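Local coordinates for protein putative phytoene/squalene synthase YisP (Bacillus subtilis subsp. subtilis, PDB 3WE9) that hydrolyses farnesyl diphosphate to farnesol and diphosphate and takes part in biofilm formation, at residues H89-R92 against E97-P100; Q108-K113 against T170-N175; L148-V153 against L216-D221; Q183-T188 against W205-F210. All blocks are in the same frame, centred on the assembly; numbering follows the deposited sequence.

Interaction 1: H89-R92 against E97-P100; sequences HAYR and ESEP
Y91 reaches across to the backbone around E97 and S98 with the end of its phenol. The contact spans the short connection between two successive helices in the all-helical fold of the phytoene/squalene synthase family. Y91 lies on helix 84-94, and S98 is on the segment that leads into helix 98-107. Few residues separate the two segments, yet the backbones stay well apart. The CA atoms of Y91 and E97 are 7.9 Å from each other, and the tyrosine side chain spans the distance.

The first torsion of Y91 sets CG opposite the backbone N, at chi1 -167°. This torsion carries the ring toward the 97-100 segment, although the CB bond itself points neither at it nor away from it. The ring is turned so that its hydroxyl edge faces the next helix. The backbone N of S98 lies near the ring plane, 3.6 Å from Y91 OH. CB of S98 is almost as near, 3.7 Å from the same OH. E97 C is more distant, at 4.2 Å from Y91 OH, and lies oblique to the ring.

No hydrogen bond joins the two segments, so the contact is van der Waals packing at the surface. The CB of E97 points away from Y91. Behind this surface contact, A90 packs on Y15 of helix 6-25, and P100 packs on L134 and M135 of helix 118-140. The hydroxyl of S98 is turned to its own neighbour instead of to the tyrosine: S98 OG gives a weak hydrogen bond to E99 OE2 at 3.2 Å.

Interaction 2: Q108-K113 against T170-N175; sequences QKEDAK and TDQQKN
E110 and Q172 meet through the ends of their side chains, and N175 meets the backbone of A112. These two points are the close part of the contact. The E110 and Q172 side chains cross at about a right angle, with carboxylate and amide planes 72° apart. E110 OE1 lies 3.4 Å from Q172 CD. N175 points at the other segment, and its CG is 3.9 Å from A112 O.

The rest is loose. The CB atoms of A112 and K113 point away from the helix, and K113 is exposed. The order lies within the 170-175 segment. T170 and Q173 form a capping box: Q173 N gives a hydrogen bond to T170 OG1 at 3.3 Å, and T170 N gives one to Q173 OE1 at 3.0 Å. D167 to D171 reads DXXXD, consistent with the diphosphate-binding motif of phytoene and squalene synthases. D171 does not touch the 108-113 segment.

The 108-113 loop links helix 98-107 to helix 118-140. Just beyond it, Y115 is joined to N175 by backbone hydrogen bonding. Short helix 171-174 sits between helix 145-165 and helix 179-185 in the chain, and no strands occur.

Interaction 3: L148-V153 against L216-D221; sequences LKQAAV and LEECQD
A151 and C219 meet where helix 145-165 packs against helix 199-221, two long helices of the all-helical squalene/phytoene synthase fold. Their CA atoms are only 4.5 Å apart. Two small residues at the crossing allow this close approach. E218 and Q150 flank it on the more exposed side.

E218 can be followed outward. Its CB points toward helix 145-165. CG is anti to the backbone N, at chi1 -166°, and the chain beyond it is extended. CG lies 3.8 Å from Q150 NE2. CD is 3.7 Å from that same NE2. OE1 comes nearest: it is 3.5 Å from Q150 NE2 and 3.8 Å from Q150 CG. The amide and carboxylate planes are 76° apart, and the two side chains cross at about a right angle. The firm polar partner of OE1 is the hydroxyl of S154, one turn on from Q150, by a hydrogen bond. S154 OG is also hydrogen-bonded to the backbone O of Q150, so one serine links helix and carboxylate. With an alanine at E218 the carboxylate is gone, which would probably leave S154 OG without this partner and let the Q150 amide turn more freely.

The inner side is buried and mostly apolar. C219 also touches V234 of helix 228-250 and L155 of helix 145-165. A151 CB rests 4.1 Å from C219 CA. C219 SG itself lies 3.7 Å from the backbone O of A151.

Interaction 4: Q183-T188 against W205-F210; sequences QQFGYT and WEYIAF
F185 and Y207 are brought together by different first torsions. F185 CG stands opposite its carbonyl carbon, at chi1 -54°. Y207 CG stands opposite its backbone N, at chi1 -166°. Both CB atoms point at the other segment. The rings form an offset edge-to-face pair, with the edge of F185 toward the face of Y207. Their centroids are 5.6 Å apart, and the planes make an angle of 64°. F185 CZ touches Y207 CD1 at 3.7 Å, and F185 CE2 is equally close to Y207 CB.

Q184 completes the group. Its CB lies over the centre of one F185 face, 4.0 Å above the plane. Its OE1 sits over a face of Y207, 3.6 Å from Y207 CZ. The amide stands nearly upright to that ring. Its NE2 gives a hydrogen bond to a water at 2.7 Å, and this water has a weak contact with Y207 OH. With a serine in place of F185 the ring is lost, which would probably open a gap beside Y207 and leave Q184 CB without its packing surface.

Helix 179-185 ends here in a Schellman motif, with G186 at positive phi. F185 also packs on M203 and T204 of helix 199-221. No direct hydrogen bond ties the segments and the water link is weak, so this surface contact probably relies on packing more than polar bonds.

Interaction 3 is the only one with buried residues in touch; interactions 1, 2 and 4 are surface contacts. Interactions 3 and 4 share helix 199-221 but use different parts of it, with centres about 25 Å apart. Interaction 3 joins two long helices through small side chains, with polar side chains at its more exposed edge. Interaction 4 pairs aromatic rings near a helix end. Interaction 1 spans a short turn by one phenol, whereas interaction 2 brings a loop to a short helix through polar groups. Interactions 1 and 4 lie on opposite sides of the chain's centre, with centres about 38 Å apart. No two of the four touch each other.

Interaction 1: H89-R92 against E97-P100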
loop_
_atom_site.group_PDB
_atom_site.type_symbol
_atom_site.label_atom_id
_atom_site.label_comp_id
_atom_site.label_asym_id
_atom_site.label_seq_id
_atom_site.Cartn_x
_atom_site.Cartn_y
_atom_site.Cartn_z
ATOM N N HIS A 89 -15.134 12.143 -10.923
ATOM C CA HIS A 89 -16.179 12.383 -9.939
ATOM C C HIS A 89 -15.558 12.469 -8.548
ATOM O O HIS A 89 -15.844 13.393 -7.782
ATOM C CB HIS A 89 -17.217 11.260 -9.954
ATOM C CG HIS A 89 -18.268 11.409 -8.898
ATOM N ND1 HIS A 89 -19.378 12.212 -9.056
ATOM C CD2 HIS A 89 -18.352 10.895 -7.648
ATOM C CE1 HIS A 89 -20.099 12.186 -7.950
ATOM N NE2 HIS A 89 -19.499 11.395 -7.079
ATOM N N ALA A 90 -14.716 11.489 -8.221
ATOM C CA ALA A 90 -14.053 11.449 -6.919
ATOM C C ALA A 90 -13.197 12.696 -6.729
ATOM O O ALA A 90 -13.174 13.305 -5.657
ATOM C CB ALA A 90 -13.183 10.206 -6.818
ATOM N N TYR A 91 -12.498 13.072 -7.791
ATOM C CA TYR A 91 -11.626 14.234 -7.780
ATOM C C TYR A 91 -12.386 15.513 -7.430
ATOM O O TYR A 91 -11.942 16.314 -6.602
ATOM C CB TYR A 91 -10.977 14.388 -9.153
ATOM C CG TYR A 91 -9.822 15.355 -9.178
ATOM C CD1 TYR A 91 -8.533 14.935 -8.852
ATOM C CD2 TYR A 91 -10.016 16.692 -9.517
ATOM C CE1 TYR A 91 -7.462 15.821 -8.867
ATOM C CE2 TYR A 91 -8.953 17.590 -9.532
ATOM C CZ TYR A 91 -7.679 17.146 -9.208
ATOM O OH TYR A 91 -6.621 18.027 -9.234
ATOM N N ARG A 92 -13.535 15.698 -8.072
ATOM C CA ARG A 92 -14.360 16.880 -7.854
ATOM C C ARG A 92 -15.128 16.838 -6.536
ATOM O O ARG A 92 -15.388 17.872 -5.920
ATOM C CB ARG A 92 -15.345 17.037 -9.015
ATOM C CG ARG A 92 -14.701 17.430 -10.337
ATOM C CD ARG A 92 -15.697 17.290 -11.475
ATOM N NE ARG A 92 -17.037 17.604 -11.006
ATOM C CZ ARG A 92 -18.042 16.733 -10.969
ATOM N NH1 ARG A 92 -17.870 15.485 -11.384
ATOM N NH2 ARG A 92 -19.212 17.112 -10.484
ATOM N N GLU A 97 -5.854 16.333 -4.794
ATOM C CA GLU A 97 -4.710 17.059 -5.339
ATOM C C GLU A 97 -4.032 16.293 -6.469
ATOM O O GLU A 97 -3.861 15.076 -6.392
ATOM C CB GLU A 97 -3.701 17.339 -4.232
ATOM C CG GLU A 97 -4.300 18.040 -3.035
ATOM C CD GLU A 97 -3.242 18.534 -2.079
ATOM O OE1 GLU A 97 -2.402 17.713 -1.642
ATOM O OE2 GLU A 97 -3.249 19.745 -1.769
ATOM N N SER A 98 -3.633 17.017 -7.512
ATOM C CA SER A 98 -2.995 16.408 -8.677
ATOM C C SER A 98 -1.551 15.935 -8.484
ATOM O O SER A 98 -1.147 14.931 -9.065
ATOM C CB SER A 98 -3.056 17.378 -9.868
ATOM O OG SER A 98 -2.364 18.581 -9.585
ATOM N N GLU A 99 -0.782 16.650 -7.671
ATOM C CA GLU A 99 0.627 16.312 -7.437
ATOM C C GLU A 99 0.936 14.838 -7.131
ATOM O O GLU A 99 1.696 14.195 -7.858
ATOM C CB GLU A 99 1.203 17.193 -6.322
ATOM C CG GLU A 99 1.390 18.670 -6.687
ATOM C CD GLU A 99 0.091 19.362 -7.070
ATOM O OE1 GLU A 99 -0.912 19.204 -6.338
ATOM O OE2 GLU A 99 0.077 20.075 -8.098
ATOM N N PRO A 100 0.357 14.280 -6.052
ATOM C CA PRO A 100 0.639 12.872 -5.738
ATOM C C PRO A 100 0.342 11.897 -6.881
ATOM O O PRO A 100 1.024 10.881 -7.034
ATOM C CB PRO A 100 -0.219 12.612 -4.498
ATOM C CG PRO A 100 -1.348 13.597 -4.643
ATOM C CD PRO A 100 -0.633 14.840 -5.117
#

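Interaction 2: Q108-K113 against T170-N175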
loop_
_atom_site.group_PDB
_atom_site.type_symbol
_atom_site.label_atom_id
_atom_site.label_comp_id
_atom_site.label_asym_id
_atom_site.label_seq_id
_atom_site.Cartn_x
_atom_site.Cartn_y
_atom_site.Cartn_z
ATOM N N GLN A 108 6.627 5.057 -11.879
ATOM C CA GLN A 108 6.450 3.780 -12.560
ATOM C C GLN A 108 7.510 3.584 -13.639
ATOM O O GLN A 108 7.757 2.459 -14.058
ATOM C CB GLN A 108 5.036 3.668 -13.154
ATOM C CG GLN A 108 3.945 3.601 -12.088
ATOM C CD GLN A 108 4.269 2.587 -11.012
ATOM O OE1 GLN A 108 4.637 1.459 -11.308
ATOM N NE2 GLN A 108 4.132 2.987 -9.757
ATOM N N LYS A 109 8.110 4.672 -14.122
ATOM C CA LYS A 109 9.179 4.536 -15.115
ATOM C C LYS A 109 10.256 3.918 -14.204
ATOM O O LYS A 109 10.556 4.475 -13.145
ATOM C CB LYS A 109 9.621 5.914 -15.638
ATOM C CG LYS A 109 8.478 6.920 -15.818
ATOM C CD LYS A 109 7.622 6.602 -17.037
ATOM C CE LYS A 109 6.565 7.689 -17.263
ATOM N NZ LYS A 109 7.162 9.053 -17.346
ATOM N N GLU A 110 10.832 2.779 -14.583
ATOM C CA GLU A 110 11.797 2.154 -13.695
ATOM C C GLU A 110 13.289 2.279 -13.875
ATOM O O GLU A 110 13.838 3.269 -14.387
ATOM C CB GLU A 110 11.453 0.661 -13.494
ATOM C CG GLU A 110 10.562 0.052 -14.555
ATOM C CD GLU A 110 9.723 -1.095 -14.036
ATOM O OE1 GLU A 110 10.281 -2.213 -13.865
ATOM O OE2 GLU A 110 8.497 -0.880 -13.795
ATOM N N ASP A 111 13.923 1.224 -13.388
ATOM C CA ASP A 111 15.354 1.066 -13.371
ATOM C C ASP A 111 15.573 -0.428 -13.219
ATOM O O ASP A 111 15.073 -1.049 -12.281
ATOM C CB ASP A 111 15.917 1.836 -12.174
ATOM C CG ASP A 111 17.189 1.248 -11.643
ATOM O OD1 ASP A 111 18.101 0.918 -12.447
ATOM O OD2 ASP A 111 17.300 1.134 -10.395
ATOM N N ALA A 112 16.305 -1.015 -14.158
ATOM C CA ALA A 112 16.568 -2.448 -14.103
ATOM C C ALA A 112 17.777 -2.725 -13.216
ATOM O O ALA A 112 18.209 -3.870 -13.094
ATOM C CB ALA A 112 16.804 -3.016 -15.508
ATOM N N LYS A 113 18.316 -1.675 -12.600
ATOM C CA LYS A 113 19.466 -1.818 -11.729
ATOM C C LYS A 113 19.055 -1.952 -10.280
ATOM O O LYS A 113 18.101 -1.324 -9.828
ATOM C CB LYS A 113 20.419 -0.628 -11.897
ATOM C CG LYS A 113 20.883 -0.427 -13.319
ATOM C CD LYS A 113 22.085 0.486 -13.396
ATOM C CE LYS A 113 22.773 0.338 -14.740
ATOM N NZ LYS A 113 24.146 0.904 -14.709
ATOM N N THR A 170 10.478 -12.497 -8.415
ATOM C CA THR A 170 11.063 -12.069 -9.689
ATOM C C THR A 170 12.319 -11.215 -9.523
ATOM O O THR A 170 12.604 -10.720 -8.433
ATOM C CB THR A 170 10.061 -11.242 -10.505
ATOM O OG1 THR A 170 9.817 -10.004 -9.830
ATOM C CG2 THR A 170 8.747 -11.995 -10.669
ATOM N N ASP A 171 13.060 -11.028 -10.617
ATOM C CA ASP A 171 14.272 -10.222 -10.565
ATOM C C ASP A 171 13.939 -8.767 -10.275
ATOM O O ASP A 171 14.704 -8.070 -9.621
ATOM C CB ASP A 171 15.061 -10.316 -11.878
ATOM C CG ASP A 171 15.695 -11.683 -12.087
ATOM O OD1 ASP A 171 15.987 -12.371 -11.082
ATOM O OD2 ASP A 171 15.921 -12.060 -13.257
ATOM N N GLN A 172 12.790 -8.312 -10.768
ATOM C CA GLN A 172 12.357 -6.937 -10.544
ATOM C C GLN A 172 12.158 -6.690 -9.051
ATOM O O GLN A 172 12.508 -5.630 -8.534
ATOM C CB GLN A 172 11.049 -6.665 -11.288
ATOM C CG GLN A 172 10.518 -5.253 -11.098
ATOM C CD GLN A 172 9.356 -4.936 -12.023
ATOM O OE1 GLN A 172 9.495 -4.970 -13.249
ATOM N NE2 GLN A 172 8.201 -4.625 -11.440
ATOM N N GLN A 173 11.600 -7.678 -8.358
ATOM C CA GLN A 173 11.369 -7.552 -6.924
ATOM C C GLN A 173 12.696 -7.689 -6.169
ATOM O O GLN A 173 12.963 -6.939 -5.225
ATOM C CB GLN A 173 10.354 -8.610 -6.475
ATOM C CG GLN A 173 9.021 -8.485 -7.224
ATOM C CD GLN A 173 8.044 -9.616 -6.939
ATOM O OE1 GLN A 173 8.390 -10.791 -7.024
ATOM N NE2 GLN A 173 6.805 -9.256 -6.612
ATOM N N LYS A 174 13.534 -8.632 -6.601
ATOM C CA LYS A 174 14.836 -8.850 -5.979
ATOM C C LYS A 174 15.715 -7.607 -6.124
ATOM O O LYS A 174 16.543 -7.318 -5.261
ATOM C CB LYS A 174 15.546 -10.052 -6.615
ATOM C CG LYS A 174 14.900 -11.406 -6.323
ATOM C CD LYS A 174 15.749 -12.528 -6.916
ATOM C CE LYS A 174 15.268 -13.906 -6.492
ATOM N NZ LYS A 174 13.907 -14.207 -7.007
ATOM N N ASN A 175 15.521 -6.872 -7.216
ATOM C CA ASN A 175 16.294 -5.657 -7.479
ATOM C C ASN A 175 16.071 -4.551 -6.454
ATOM O O ASN A 175 16.916 -3.667 -6.294
ATOM C CB ASN A 175 15.963 -5.102 -8.866
ATOM C CG ASN A 175 16.773 -5.753 -9.967
ATOM O OD1 ASN A 175 16.519 -5.532 -11.149
ATOM N ND2 ASN A 175 17.760 -6.552 -9.585
#

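Interaction 3: L148-V153 against L216-D221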
loop_
_atom_site.group_PDB
_atom_site.type_symbol
_atom_site.label_atom_id
_atom_site.label_comp_id
_atom_site.label_asym_id
_atom_site.label_seq_id
_atom_site.Cartn_x
_atom_site.Cartn_y
_atom_site.Cartn_z
ATOM N N LEU A 148 -2.878 15.138 10.011
ATOM C CA LEU A 148 -2.877 13.729 9.610
ATOM C C LEU A 148 -2.109 13.403 8.325
ATOM O O LEU A 148 -2.002 12.235 7.940
ATOM C CB LEU A 148 -4.325 13.248 9.456
ATOM C CG LEU A 148 -5.192 13.184 10.717
ATOM C CD1 LEU A 148 -6.645 12.979 10.331
ATOM C CD2 LEU A 148 -4.703 12.059 11.613
ATOM N N LYS A 149 -1.585 14.428 7.662
ATOM C CA LYS A 149 -0.842 14.246 6.417
ATOM C C LYS A 149 0.341 13.296 6.584
ATOM O O LYS A 149 0.519 12.367 5.797
ATOM C CB LYS A 149 -0.350 15.602 5.911
ATOM C CG LYS A 149 0.474 15.570 4.630
ATOM C CD LYS A 149 1.014 16.971 4.341
ATOM C CE LYS A 149 2.076 16.979 3.251
ATOM N NZ LYS A 149 1.522 16.863 1.882
ATOM N N GLN A 150 1.149 13.541 7.612
ATOM C CA GLN A 150 2.319 12.716 7.894
ATOM C C GLN A 150 1.910 11.257 8.118
ATOM O O GLN A 150 2.570 10.333 7.630
ATOM C CB GLN A 150 3.040 13.254 9.133
ATOM C CG GLN A 150 4.310 12.515 9.503
ATOM C CD GLN A 150 4.916 13.030 10.796
ATOM O OE1 GLN A 150 5.239 14.215 10.916
ATOM N NE2 GLN A 150 5.074 12.142 11.773
ATOM N N ALA A 151 0.814 11.058 8.847
ATOM C CA ALA A 151 0.321 9.716 9.141
ATOM C C ALA A 151 -0.161 8.986 7.890
ATOM O O ALA A 151 0.048 7.781 7.750
ATOM C CB ALA A 151 -0.803 9.786 10.166
ATOM N N ALA A 152 -0.817 9.716 6.993
ATOM C CA ALA A 152 -1.325 9.132 5.754
ATOM C C ALA A 152 -0.167 8.700 4.852
ATOM O O ALA A 152 -0.169 7.599 4.302
ATOM C CB ALA A 152 -2.208 10.145 5.023
ATOM N N VAL A 153 0.821 9.572 4.698
ATOM C CA VAL A 153 1.975 9.261 3.867
ATOM C C VAL A 153 2.746 8.085 4.468
ATOM O O VAL A 153 3.151 7.165 3.753
ATOM C CB VAL A 153 2.912 10.487 3.730
ATOM C CG1 VAL A 153 4.194 10.091 3.004
ATOM C CG2 VAL A 153 2.196 11.603 2.963
ATOM N N LEU A 216 4.538 2.357 10.393
ATOM C CA LEU A 216 3.225 1.906 10.856
ATOM C C LEU A 216 2.906 2.475 12.239
ATOM O O LEU A 216 1.836 3.042 12.452
ATOM C CB LEU A 216 3.177 0.373 10.904
ATOM C CG LEU A 216 3.236 -0.382 9.563
ATOM C CD1 LEU A 216 3.394 -1.874 9.818
ATOM C CD2 LEU A 216 1.982 -0.101 8.748
ATOM N N GLU A 217 3.842 2.324 13.172
ATOM C CA GLU A 217 3.671 2.817 14.539
ATOM C C GLU A 217 3.383 4.319 14.537
ATOM O O GLU A 217 2.638 4.832 15.373
ATOM C CB GLU A 217 4.935 2.517 15.351
ATOM C CG GLU A 217 4.827 2.792 16.849
ATOM C CD GLU A 217 3.597 2.150 17.483
ATOM O OE1 GLU A 217 3.245 1.016 17.091
ATOM O OE2 GLU A 217 2.989 2.778 18.380
ATOM N N GLU A 218 3.981 5.011 13.576
ATOM C CA GLU A 218 3.820 6.450 13.408
ATOM C C GLU A 218 2.362 6.787 13.100
ATOM O O GLU A 218 1.807 7.755 13.620
ATOM C CB GLU A 218 4.717 6.902 12.261
ATOM C CG GLU A 218 4.952 8.377 12.138
ATOM C CD GLU A 218 6.166 8.653 11.278
ATOM O OE1 GLU A 218 6.010 9.201 10.168
ATOM O OE2 GLU A 218 7.283 8.298 11.717
ATOM N N CYS A 219 1.744 5.982 12.245
ATOM C CA CYS A 219 0.349 6.201 11.886
ATOM C C CYS A 219 -0.529 5.754 13.047
ATOM O O CYS A 219 -1.594 6.315 13.290
ATOM C CB CYS A 219 -0.013 5.409 10.629
ATOM S SG CYS A 219 -1.735 5.612 10.114
ATOM N N GLN A 220 -0.069 4.730 13.756
ATOM C CA GLN A 220 -0.791 4.196 14.905
ATOM C C GLN A 220 -0.940 5.288 15.961
ATOM O O GLN A 220 -2.006 5.443 16.561
ATOM C CB GLN A 220 -0.033 3.002 15.496
ATOM C CG GLN A 220 -0.680 2.373 16.723
ATOM C CD GLN A 220 -1.963 1.624 16.400
ATOM O OE1 GLN A 220 -1.998 0.796 15.487
ATOM N NE2 GLN A 220 -3.023 1.903 17.157
ATOM N N ASP A 221 0.129 6.051 16.176
ATOM C CA ASP A 221 0.102 7.128 17.164
ATOM C C ASP A 221 -0.898 8.229 16.796
ATOM O O ASP A 221 -1.442 8.897 17.676
ATOM C CB ASP A 221 1.487 7.768 17.329
ATOM C CG ASP A 221 2.524 6.809 17.882
ATOM O OD1 ASP A 221 2.167 5.915 18.681
ATOM O OD2 ASP A 221 3.711 6.968 17.523
#

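Interaction 4: Q183-T188 against W205-F210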
loop_
_atom_site.group_PDB
_atom_site.type_symbol
_atom_site.label_atom_id
_atom_site.label_comp_id
_atom_site.label_asym_id
_atom_site.label_seq_id
_atom_site.Cartn_x
_atom_site.Cartn_y
_atom_site.Cartn_z
ATOM N N GLN A 183 25.084 -6.147 2.101
ATOM C CA GLN A 183 26.504 -6.149 2.454
ATOM C C GLN A 183 26.741 -6.092 3.956
ATOM O O GLN A 183 27.692 -6.680 4.460
ATOM C CB GLN A 183 27.218 -4.974 1.775
ATOM C CG GLN A 183 28.730 -4.947 2.014
ATOM C CD GLN A 183 29.434 -3.837 1.241
ATOM O OE1 GLN A 183 29.123 -2.656 1.400
ATOM N NE2 GLN A 183 30.389 -4.219 0.397
ATOM N N GLN A 184 25.875 -5.367 4.656
ATOM C CA GLN A 184 25.946 -5.224 6.106
ATOM C C GLN A 184 25.933 -6.586 6.790
ATOM O O GLN A 184 26.660 -6.816 7.756
ATOM C CB GLN A 184 24.720 -4.457 6.622
ATOM C CG GLN A 184 24.830 -2.953 6.717
ATOM C CD GLN A 184 23.474 -2.290 6.928
ATOM O OE1 GLN A 184 22.600 -2.822 7.619
ATOM N NE2 GLN A 184 23.296 -1.121 6.333
ATOM N N PHE A 185 25.077 -7.472 6.286
ATOM C CA PHE A 185 24.890 -8.792 6.867
ATOM C C PHE A 185 25.544 -9.960 6.133
ATOM O O PHE A 185 25.399 -11.106 6.546
ATOM C CB PHE A 185 23.382 -9.038 7.031
ATOM C CG PHE A 185 22.682 -7.953 7.808
ATOM C CD1 PHE A 185 23.042 -7.686 9.132
ATOM C CD2 PHE A 185 21.705 -7.165 7.205
ATOM C CE1 PHE A 185 22.437 -6.641 9.843
ATOM C CE2 PHE A 185 21.092 -6.117 7.903
ATOM C CZ PHE A 185 21.462 -5.855 9.228
ATOM N N GLY A 186 26.261 -9.671 5.052
ATOM C CA GLY A 186 26.929 -10.726 4.310
ATOM C C GLY A 186 26.049 -11.556 3.388
ATOM O O GLY A 186 26.372 -12.711 3.106
ATOM N N TYR A 187 24.939 -10.987 2.923
ATOM C CA TYR A 187 24.053 -11.698 2.008
ATOM C C TYR A 187 24.572 -11.392 0.610
ATOM O O TYR A 187 24.617 -10.232 0.193
ATOM C CB TYR A 187 22.604 -11.215 2.159
ATOM C CG TYR A 187 21.603 -12.093 1.434
ATOM C CD1 TYR A 187 21.507 -13.456 1.723
ATOM C CD2 TYR A 187 20.758 -11.566 0.455
ATOM C CE1 TYR A 187 20.596 -14.272 1.052
ATOM C CE2 TYR A 187 19.843 -12.375 -0.222
ATOM C CZ TYR A 187 19.773 -13.730 0.083
ATOM O OH TYR A 187 18.884 -14.541 -0.593
ATOM N N THR A 188 24.945 -12.435 -0.122
ATOM C CA THR A 188 25.523 -12.267 -1.454
ATOM C C THR A 188 24.572 -12.200 -2.640
ATOM O O THR A 188 23.442 -12.664 -2.569
ATOM C CB THR A 188 26.513 -13.406 -1.731
ATOM O OG1 THR A 188 25.788 -14.642 -1.816
ATOM C CG2 THR A 188 27.521 -13.510 -0.602
ATOM N N TRP A 205 16.168 -8.847 5.675
ATOM C CA TRP A 205 14.722 -8.676 5.632
ATOM C C TRP A 205 14.206 -7.958 6.879
ATOM O O TRP A 205 13.408 -7.035 6.776
ATOM C CB TRP A 205 14.048 -10.048 5.507
ATOM C CG TRP A 205 12.587 -9.999 5.218
ATOM C CD1 TRP A 205 11.990 -10.067 3.990
ATOM C CD2 TRP A 205 11.523 -9.919 6.179
ATOM N NE1 TRP A 205 10.620 -10.042 4.125
ATOM C CE2 TRP A 205 10.306 -9.949 5.455
ATOM C CE3 TRP A 205 11.482 -9.825 7.575
ATOM C CZ2 TRP A 205 9.055 -9.893 6.088
ATOM C CZ3 TRP A 205 10.230 -9.770 8.209
ATOM C CH2 TRP A 205 9.038 -9.804 7.460
ATOM N N GLU A 206 14.661 -8.389 8.053
ATOM C CA GLU A 206 14.221 -7.779 9.305
ATOM C C GLU A 206 14.688 -6.326 9.440
ATOM O O GLU A 206 14.005 -5.496 10.037
ATOM C CB GLU A 206 14.707 -8.608 10.501
ATOM C CG GLU A 206 14.018 -9.979 10.652
ATOM C CD GLU A 206 12.522 -9.876 10.957
ATOM O OE1 GLU A 206 12.052 -8.768 11.284
ATOM O OE2 GLU A 206 11.813 -10.908 10.879
ATOM N N TYR A 207 15.848 -6.018 8.874
ATOM C CA TYR A 207 16.371 -4.656 8.941
ATOM C C TYR A 207 15.420 -3.714 8.202
ATOM O O TYR A 207 15.155 -2.601 8.662
ATOM C CB TYR A 207 17.769 -4.588 8.320
ATOM C CG TYR A 207 18.522 -3.308 8.630
ATOM C CD1 TYR A 207 19.109 -3.107 9.880
ATOM C CD2 TYR A 207 18.657 -2.306 7.671
ATOM C CE1 TYR A 207 19.818 -1.937 10.167
ATOM C CE2 TYR A 207 19.361 -1.131 7.944
ATOM C CZ TYR A 207 19.941 -0.956 9.193
ATOM O OH TYR A 207 20.658 0.189 9.460
ATOM N N ILE A 208 14.907 -4.169 7.059
ATOM C CA ILE A 208 13.970 -3.382 6.260
ATOM C C ILE A 208 12.586 -3.402 6.922
ATOM O O ILE A 208 11.882 -2.390 6.940
ATOM C CB ILE A 208 13.870 -3.944 4.810
ATOM C CG1 ILE A 208 15.256 -3.912 4.154
ATOM C CG2 ILE A 208 12.872 -3.128 3.978
ATOM C CD1 ILE A 208 15.327 -4.643 2.820
ATOM N N ALA A 209 12.202 -4.552 7.480
ATOM C CA ALA A 209 10.901 -4.668 8.146
ATOM C C ALA A 209 10.843 -3.719 9.356
ATOM O O ALA A 209 9.781 -3.187 9.699
ATOM C CB ALA A 209 10.662 -6.123 8.597
ATOM N N PHE A 210 11.992 -3.513 9.994
ATOM C CA PHE A 210 12.087 -2.616 11.149
ATOM C C PHE A 210 11.626 -1.208 10.750
ATOM O O PHE A 210 10.892 -0.546 11.491
ATOM C CB PHE A 210 13.531 -2.568 11.661
ATOM C CG PHE A 210 13.696 -1.797 12.936
ATOM C CD1 PHE A 210 13.538 -2.422 14.169
ATOM C CD2 PHE A 210 13.984 -0.437 12.906
ATOM C CE1 PHE A 210 13.665 -1.704 15.358
ATOM C CE2 PHE A 210 14.113 0.294 14.091
ATOM C CZ PHE A 210 13.953 -0.344 15.317
HETATM O O HOH W 1 21.634 1.019 6.232
#